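Local coordinates for putative uncharacterized protein (PDB 3P43) that probably acts as a manganese-dependent 3'-phosphoesterase of the LigD DNA repair superfamily, trimming 3' ends of nucleic acid strands, at residues Asp85-Ile90 and Lys99-Asp104. Numbering follows the deposited sequence.
Sequences DFEGEI and KVEIWD
Gly88 and Val100 form an antiparallel hydrogen-bonded pair: Val100 N donates to Gly88 O at 2.7 Å. Gly88 N returns a bond to Val100 O at 2.9 Å. The same Val100 O takes a CA-H...O contact from Glu87. One step upstream, where Glu87 precedes the strand, a carboxylate replaces the backbone acceptor: Ile102 N donates to Glu87 OE2 at 2.8 Å (N-H...O 159°), met on the anti lone pair of Glu87 OE2, the one turned away from the other oxygen. Glu87 gets there because CG lies anti to its backbone N (chi1 -174°) and the chain runs on extended across Ile102. Val100 meets the Phe86 ring obliquely, CB lying 4.0 Å from Phe86 CE2, while its CG2 approaches Ile90 CG1. The Val100 side chain lies about 7 Å from the bound manganese. On the other face, with Glu89 and Lys99 a non-hydrogen-bonded pair, Lys99 bends at chi4 (-56°) to place NZ 3.2 Å from Glu89 OE2, a salt bridge entered from above the carboxylate plane. Further out, Glu101 OE1 pairs with Arg36 and Phe86 O accepts from Gln35, tying this hairpin to strand 31-38, which carries the manganese ligand His37. Two backbone bonds make the regular pairing, and the Glu87 carboxylate carries it on to Ile102, so a side-chain acceptor satisfies a strand N-H just before strand 88-90 begins.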
loop_
_atom_site.group_PDB
_atom_site.type_symbol
_atom_site.label_atom_id
_atom_site.label_comp_id
_atom_site.label_asym_id
_atom_site.label_seq_id
_atom_site.Cartn_x
_atom_site.Cartn_y
_atom_site.Cartn_z
ATOM N N ASP A 85 -10.320 -5.616 6.142
ATOM C CA ASP A 85 -11.622 -5.221 6.655
ATOM C C ASP A 85 -11.514 -4.473 7.978
ATOM O O ASP A 85 -12.525 -4.035 8.519
ATOM C CB ASP A 85 -12.498 -6.460 6.861
ATOM C CG ASP A 85 -13.014 -7.035 5.560
ATOM O OD1 ASP A 85 -13.172 -6.270 4.584
ATOM O OD2 ASP A 85 -13.281 -8.253 5.522
ATOM N N PHE A 86 -10.301 -4.338 8.513
ATOM C CA PHE A 86 -10.171 -3.808 9.861
ATOM C C PHE A 86 -10.093 -2.289 9.977
ATOM O O PHE A 86 -9.311 -1.631 9.294
ATOM C CB PHE A 86 -9.016 -4.425 10.644
ATOM C CG PHE A 86 -8.929 -3.894 12.037
ATOM C CD1 PHE A 86 -9.788 -4.370 13.023
ATOM C CD2 PHE A 86 -8.066 -2.864 12.348
ATOM C CE1 PHE A 86 -9.748 -3.863 14.300
ATOM C CE2 PHE A 86 -8.013 -2.347 13.634
ATOM C CZ PHE A 86 -8.857 -2.846 14.611
ATOM N N GLU A 87 -10.895 -1.767 10.899
ATOM C CA GLU A 87 -11.029 -0.346 11.145
ATOM C C GLU A 87 -11.321 -0.218 12.633
ATOM O O GLU A 87 -12.340 -0.714 13.114
ATOM C CB GLU A 87 -12.188 0.189 10.308
ATOM C CG GLU A 87 -12.403 1.680 10.319
ATOM C CD GLU A 87 -13.244 2.125 9.132
ATOM O OE1 GLU A 87 -14.489 2.007 9.192
ATOM O OE2 GLU A 87 -12.659 2.575 8.126
ATOM N N GLY A 88 -10.413 0.418 13.363
ATOM C CA GLY A 88 -10.463 0.428 14.817
ATOM C C GLY A 88 -9.081 0.676 15.388
ATOM O O GLY A 88 -8.203 1.175 14.688
ATOM N N GLU A 89 -8.869 0.327 16.651
ATOM C CA GLU A 89 -7.598 0.644 17.298
ATOM C C GLU A 89 -6.805 -0.575 17.761
ATOM O O GLU A 89 -7.305 -1.416 18.504
ATOM C CB GLU A 89 -7.801 1.614 18.471
ATOM C CG GLU A 89 -6.500 1.991 19.177
ATOM C CD GLU A 89 -6.659 3.148 20.153
ATOM O OE1 GLU A 89 -7.248 2.950 21.239
ATOM O OE2 GLU A 89 -6.180 4.257 19.836
ATOM N N ILE A 90 -5.555 -0.650 17.318
ATOM C CA ILE A 90 -4.641 -1.697 17.751
ATOM C C ILE A 90 -3.920 -1.249 19.021
ATOM O O ILE A 90 -3.249 -0.226 19.022
ATOM C CB ILE A 90 -3.615 -2.028 16.649
ATOM C CG1 ILE A 90 -4.326 -2.496 15.372
ATOM C CG2 ILE A 90 -2.612 -3.072 17.133
ATOM C CD1 ILE A 90 -5.085 -3.804 15.531
ATOM N N LYS A 99 -4.357 3.835 15.604
ATOM C CA LYS A 99 -5.693 3.934 15.037
ATOM C C LYS A 99 -5.674 3.595 13.553
ATOM O O LYS A 99 -4.840 4.106 12.799
ATOM C CB LYS A 99 -6.242 5.344 15.244
ATOM C CG LYS A 99 -6.291 5.765 16.709
ATOM C CD LYS A 99 -6.477 7.266 16.850
ATOM C CE LYS A 99 -6.609 7.676 18.309
ATOM N NZ LYS A 99 -7.734 6.939 18.961
ATOM N N VAL A 100 -6.602 2.743 13.133
ATOM C CA VAL A 100 -6.649 2.291 11.748
ATOM C C VAL A 100 -7.992 2.617 11.108
ATOM O O VAL A 100 -9.040 2.278 11.649
ATOM C CB VAL A 100 -6.415 0.771 11.649
ATOM C CG1 VAL A 100 -6.532 0.296 10.193
ATOM C CG2 VAL A 100 -5.061 0.396 12.247
ATOM N N GLU A 101 -7.954 3.273 9.953
ATOM C CA GLU A 101 -9.172 3.572 9.201
ATOM C C GLU A 101 -9.011 3.213 7.730
ATOM O O GLU A 101 -7.942 3.402 7.148
ATOM C CB GLU A 101 -9.551 5.048 9.327
ATOM C CG GLU A 101 -10.782 5.425 8.503
ATOM C CD GLU A 101 -11.268 6.833 8.784
ATOM O OE1 GLU A 101 -10.644 7.787 8.272
ATOM O OE2 GLU A 101 -12.271 6.985 9.515
ATOM N N ILE A 102 -10.075 2.694 7.127
ATOM C CA ILE A 102 -10.041 2.368 5.711
ATOM C C ILE A 102 -10.151 3.659 4.923
ATOM O O ILE A 102 -11.185 4.323 4.962
ATOM C CB ILE A 102 -11.192 1.436 5.291
ATOM C CG1 ILE A 102 -11.225 0.180 6.162
ATOM C CG2 ILE A 102 -11.036 1.039 3.827
ATOM C CD1 ILE A 102 -10.201 -0.845 5.775
ATOM N N TRP A 103 -9.075 4.010 4.221
ATOM C CA TRP A 103 -9.039 5.206 3.386
ATOM C C TRP A 103 -9.542 4.921 1.975
ATOM O O TRP A 103 -10.249 5.738 1.386
ATOM C CB TRP A 103 -7.623 5.760 3.331
ATOM C CG TRP A 103 -7.485 7.051 2.573
ATOM C CD1 TRP A 103 -7.770 8.304 3.033
ATOM C CD2 TRP A 103 -6.984 7.221 1.237
ATOM N NE1 TRP A 103 -7.494 9.239 2.066
ATOM C CE2 TRP A 103 -7.010 8.600 0.955
ATOM C CE3 TRP A 103 -6.528 6.339 0.251
ATOM C CZ2 TRP A 103 -6.600 9.117 -0.270
ATOM C CZ3 TRP A 103 -6.116 6.857 -0.965
ATOM C CH2 TRP A 103 -6.153 8.231 -1.213
ATOM N N ASP A 104 -9.163 3.768 1.430
ATOM C CA ASP A 104 -9.713 3.310 0.160
ATOM C C ASP A 104 -9.714 1.787 0.125
ATOM O O ASP A 104 -9.005 1.132 0.888
ATOM C CB ASP A 104 -8.917 3.864 -1.028
ATOM C CG ASP A 104 -9.672 3.742 -2.352
ATOM O OD1 ASP A 104 -10.898 3.518 -2.335
ATOM O OD2 ASP A 104 -9.038 3.879 -3.415
#